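Local coordinates for protein SSD1 (Saccharomyces cerevisiae S288C, PDB 7AM1) that binds mRNA untranslated regions and acts as a translation repressor, being a non-enzymatic member of the RNase II family, at residues A[738-743]-A[774-779]. Residues are numbered along the deposited sequence; the frame is centred on the assembly and turned at random.
Sequences VLQVYE and TNRVLE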
ATOM      1  N   VAL A 738      12.481 -18.353  -2.375  1.00 40.50           N
ATOM      2  CA  VAL A 738      12.830 -18.072  -0.987  1.00 41.02           C
ATOM      3  C   VAL A 738      13.490 -16.703  -0.914  1.00 41.22           C
ATOM      4  O   VAL A 738      14.461 -16.432  -1.629  1.00 41.12           O
ATOM      5  CB  VAL A 738      13.759 -19.162  -0.430  1.00 41.99           C
ATOM      6  CG1 VAL A 738      14.168 -18.836   1.001  1.00 42.04           C
ATOM      7  CG2 VAL A 738      13.085 -20.526  -0.514  1.00 41.65           C
ATOM      8  N   LEU A 739      12.971 -15.840  -0.043  1.00 40.15           N
ATOM      9  CA  LEU A 739      13.478 -14.480   0.103  1.00 39.65           C
ATOM     10  C   LEU A 739      14.344 -14.300   1.341  1.00 40.26           C
ATOM     11  O   LEU A 739      15.364 -13.605   1.279  1.00 40.18           O
ATOM     12  CB  LEU A 739      12.304 -13.496   0.142  1.00 39.85           C
ATOM     13  CG  LEU A 739      12.628 -12.008   0.012  1.00 42.14           C
ATOM     14  CD1 LEU A 739      13.453 -11.735  -1.230  1.00 43.58           C
ATOM     15  CD2 LEU A 739      11.339 -11.196  -0.022  1.00 42.45           C
ATOM     16  N   GLN A 740      13.964 -14.920   2.460  1.00 39.63           N
ATOM     17  CA  GLN A 740      14.725 -14.851   3.698  1.00 41.07           C
ATOM     18  C   GLN A 740      14.609 -16.186   4.423  1.00 42.67           C
ATOM     19  O   GLN A 740      13.557 -16.829   4.394  1.00 40.67           O
ATOM     20  CB  GLN A 740      14.227 -13.722   4.613  1.00 41.45           C
ATOM     21  CG  GLN A 740      14.631 -12.308   4.184  1.00 42.82           C
ATOM     22  CD  GLN A 740      16.122 -12.056   4.319  1.00 44.22           C
ATOM     23  OE1 GLN A 740      16.627 -11.781   5.408  1.00 44.98           O
ATOM     24  NE2 GLN A 740      16.836 -12.160   3.211  1.00 44.80           N
ATOM     25  N   VAL A 741      15.687 -16.582   5.090  1.00 47.66           N
ATOM     26  CA  VAL A 741      15.721 -17.808   5.875  1.00 50.06           C
ATOM     27  C   VAL A 741      15.944 -17.442   7.335  1.00 48.27           C
ATOM     28  O   VAL A 741      16.742 -16.554   7.652  1.00 49.85           O
ATOM     29  CB  VAL A 741      16.818 -18.770   5.376  1.00 55.01           C
ATOM     30  CG1 VAL A 741      16.923 -19.978   6.287  1.00 56.97           C
ATOM     31  CG2 VAL A 741      16.517 -19.218   3.956  1.00 55.83           C
ATOM     32  N   TYR A 742      15.223 -18.123   8.219  1.00 43.34           N
ATOM     33  CA  TYR A 742      15.332 -17.913   9.652  1.00 43.40           C
ATOM     34  C   TYR A 742      15.571 -19.258  10.330  1.00 46.11           C
ATOM     35  O   TYR A 742      15.630 -20.306   9.681  1.00 44.79           O
ATOM     36  CB  TYR A 742      14.077 -17.230  10.208  1.00 41.40           C
ATOM     37  CG  TYR A 742      13.639 -16.010   9.426  1.00 42.07           C
ATOM     38  CD1 TYR A 742      14.324 -14.807   9.531  1.00 43.39           C
ATOM     39  CD2 TYR A 742      12.541 -16.064   8.577  1.00 41.67           C
ATOM     40  CE1 TYR A 742      13.923 -13.685   8.814  1.00 43.42           C
ATOM     41  CE2 TYR A 742      12.133 -14.955   7.858  1.00 41.28           C
ATOM     42  CZ  TYR A 742      12.825 -13.766   7.981  1.00 42.10           C
ATOM     43  OH  TYR A 742      12.419 -12.663   7.262  1.00 41.10           O
ATOM     44  N   GLU A 743      15.698 -19.217  11.657  1.00 52.48           N
ATOM     45  CA  GLU A 743      16.044 -20.410  12.421  1.00 57.23           C
ATOM     46  C   GLU A 743      14.957 -21.481  12.358  1.00 53.73           C
ATOM     47  O   GLU A 743      15.269 -22.679  12.383  1.00 55.87           O
ATOM     48  CB  GLU A 743      16.332 -20.015  13.872  1.00 64.72           C
ATOM     49  CG  GLU A 743      15.196 -19.279  14.558  1.00 70.17           C
ATOM     50  CD  GLU A 743      15.422 -19.129  16.047  1.00 76.71           C
ATOM     51  OE1 GLU A 743      16.538 -19.453  16.514  1.00 79.63           O
ATOM     52  OE2 GLU A 743      14.483 -18.692  16.748  1.00 78.88           O
ATOM     53  N   THR A 774      25.573 -18.414   9.525  1.00 94.09           N
ATOM     54  CA  THR A 774      26.621 -17.804   8.715  1.00 95.14           C
ATOM     55  C   THR A 774      26.289 -17.908   7.232  1.00 91.41           C
ATOM     56  O   THR A 774      26.433 -16.932   6.485  1.00 94.16           O
ATOM     57  CB  THR A 774      27.969 -18.462   9.006  1.00 99.28           C
ATOM     58  OG1 THR A 774      27.979 -19.794   8.479  1.00 99.82           O
ATOM     59  CG2 THR A 774      28.219 -18.520  10.506  1.00100.16           C
ATOM     60  N   ASN A 775      25.837 -19.079   6.790  1.00 85.14           N
ATOM     61  CA  ASN A 775      25.539 -19.313   5.387  1.00 82.11           C
ATOM     62  C   ASN A 775      24.076 -19.074   5.038  1.00 77.12           C
ATOM     63  O   ASN A 775      23.711 -19.188   3.865  1.00 72.36           O
ATOM     64  CB  ASN A 775      25.902 -20.757   5.014  1.00 84.72           C
ATOM     65  CG  ASN A 775      27.395 -21.009   5.024  1.00 90.88           C
ATOM     66  OD1 ASN A 775      28.177 -20.159   5.446  1.00 93.93           O
ATOM     67  ND2 ASN A 775      27.797 -22.192   4.573  1.00 92.25           N
ATOM     68  N   ARG A 776      23.235 -18.717   6.012  1.00 82.33           N
ATOM     69  CA  ARG A 776      21.819 -18.460   5.754  1.00 82.55           C
ATOM     70  C   ARG A 776      21.168 -19.674   5.082  1.00 76.09           C
ATOM     71  O   ARG A 776      20.589 -19.585   3.997  1.00 78.10           O
ATOM     72  CB  ARG A 776      21.652 -17.195   4.903  1.00 87.83           C
ATOM     73  CG  ARG A 776      22.409 -15.976   5.428  1.00 91.77           C
ATOM     74  CD  ARG A 776      21.648 -15.268   6.548  1.00 93.70           C
ATOM     75  NE  ARG A 776      20.333 -14.816   6.088  1.00 93.94           N
ATOM     76  CZ  ARG A 776      19.342 -14.416   6.879  1.00 94.53           C
ATOM     77  NH1 ARG A 776      19.488 -14.410   8.199  1.00 95.25           N
ATOM     78  NH2 ARG A 776      18.195 -14.019   6.344  1.00 94.15           N
ATOM     79  N   VAL A 777      21.253 -20.813   5.763  1.00 66.97           N
ATOM     80  CA  VAL A 777      20.737 -22.075   5.242  1.00 59.71           C
ATOM     81  C   VAL A 777      19.972 -22.776   6.353  1.00 54.37           C
ATOM     82  O   VAL A 777      20.498 -22.974   7.453  1.00 53.80           O
ATOM     83  CB  VAL A 777      21.857 -22.990   4.709  1.00 60.71           C
ATOM     84  CG1 VAL A 777      21.320 -24.389   4.443  1.00 60.86           C
ATOM     85  CG2 VAL A 777      22.452 -22.408   3.440  1.00 61.49           C
ATOM     86  N   LEU A 778      18.733 -23.153   6.061  1.00 50.46           N
ATOM     87  CA  LEU A 778      17.880 -23.880   6.987  1.00 49.74           C
ATOM     88  C   LEU A 778      17.702 -25.297   6.465  1.00 49.93           C
ATOM     89  O   LEU A 778      17.300 -25.491   5.313  1.00 47.39           O
ATOM     90  CB  LEU A 778      16.531 -23.174   7.136  1.00 48.08           C
ATOM     91  CG  LEU A 778      15.413 -23.905   7.872  1.00 47.94           C
ATOM     92  CD1 LEU A 778      15.721 -23.979   9.351  1.00 48.27           C
ATOM     93  CD2 LEU A 778      14.092 -23.190   7.631  1.00 47.46           C
ATOM     94  N   GLU A 779      18.019 -26.279   7.297  1.00 56.05           N
ATOM     95  CA  GLU A 779      17.896 -27.683   6.924  1.00 59.30           C
ATOM     96  C   GLU A 779      16.700 -28.268   7.661  1.00 57.33           C
ATOM     97  O   GLU A 779      16.713 -28.385   8.892  1.00 60.67           O
ATOM     98  CB  GLU A 779      19.182 -28.448   7.229  1.00 64.82           C
ATOM     99  CG  GLU A 779      20.347 -28.014   6.351  1.00 68.65           C
ATOM    100  CD  GLU A 779      21.550 -28.930   6.458  1.00 72.77           C
ATOM    101  OE1 GLU A 779      21.563 -29.800   7.356  1.00 73.71           O
ATOM    102  OE2 GLU A 779      22.480 -28.781   5.634  1.00 75.08           O
TER
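The guanidinium end of Arg776 reaches Gln740 OE1 and Val741 O. From CB the chain bends twice, at chi2 (-81°) and chi3, which turns the guanidinium toward Gln740 and the backbone O of Val741. NE has a hydrogen-bond partner outside the two segments. CZ and NH1 lie near Val741 O, which sits over one face of the group. NH2 is 3.2 Å from Val741 O and 2.9 Å from Gln740 OE1. Neither approach has the angle of a hydrogen bond. The strongest partner of NH2 is Glu885, through a salt bridge. The Gln740 amide plane is turned 30° from the guanidinium. Gln740 NE2 holds that amide by donating to Leu739 O at 2.8 Å, with an N-H...O angle of 150°. A leucine in place of Gln740 would probably leave Leu739 O without this donor and the guanidinium without the carbonyl oxygen beside NH2.

The apolar part lies next to it. Val741 CG1 meets Leu778 CB at 3.3 Å, a tight fit. Leu778 CD1 continues to Glu743 O, also at 3.3 Å.

No hydrogen bond joins the segments. Strands 732-741 and 777-782 belong to two different antiparallel sheets of the C-terminal region. They pair with 888-896 and 878-884, and Glu885 lies in the link between those partners. Side chains here pack on side chains and backbone oxygens, consistent with the OB-type C-terminal domain of DIS3L2-like proteins.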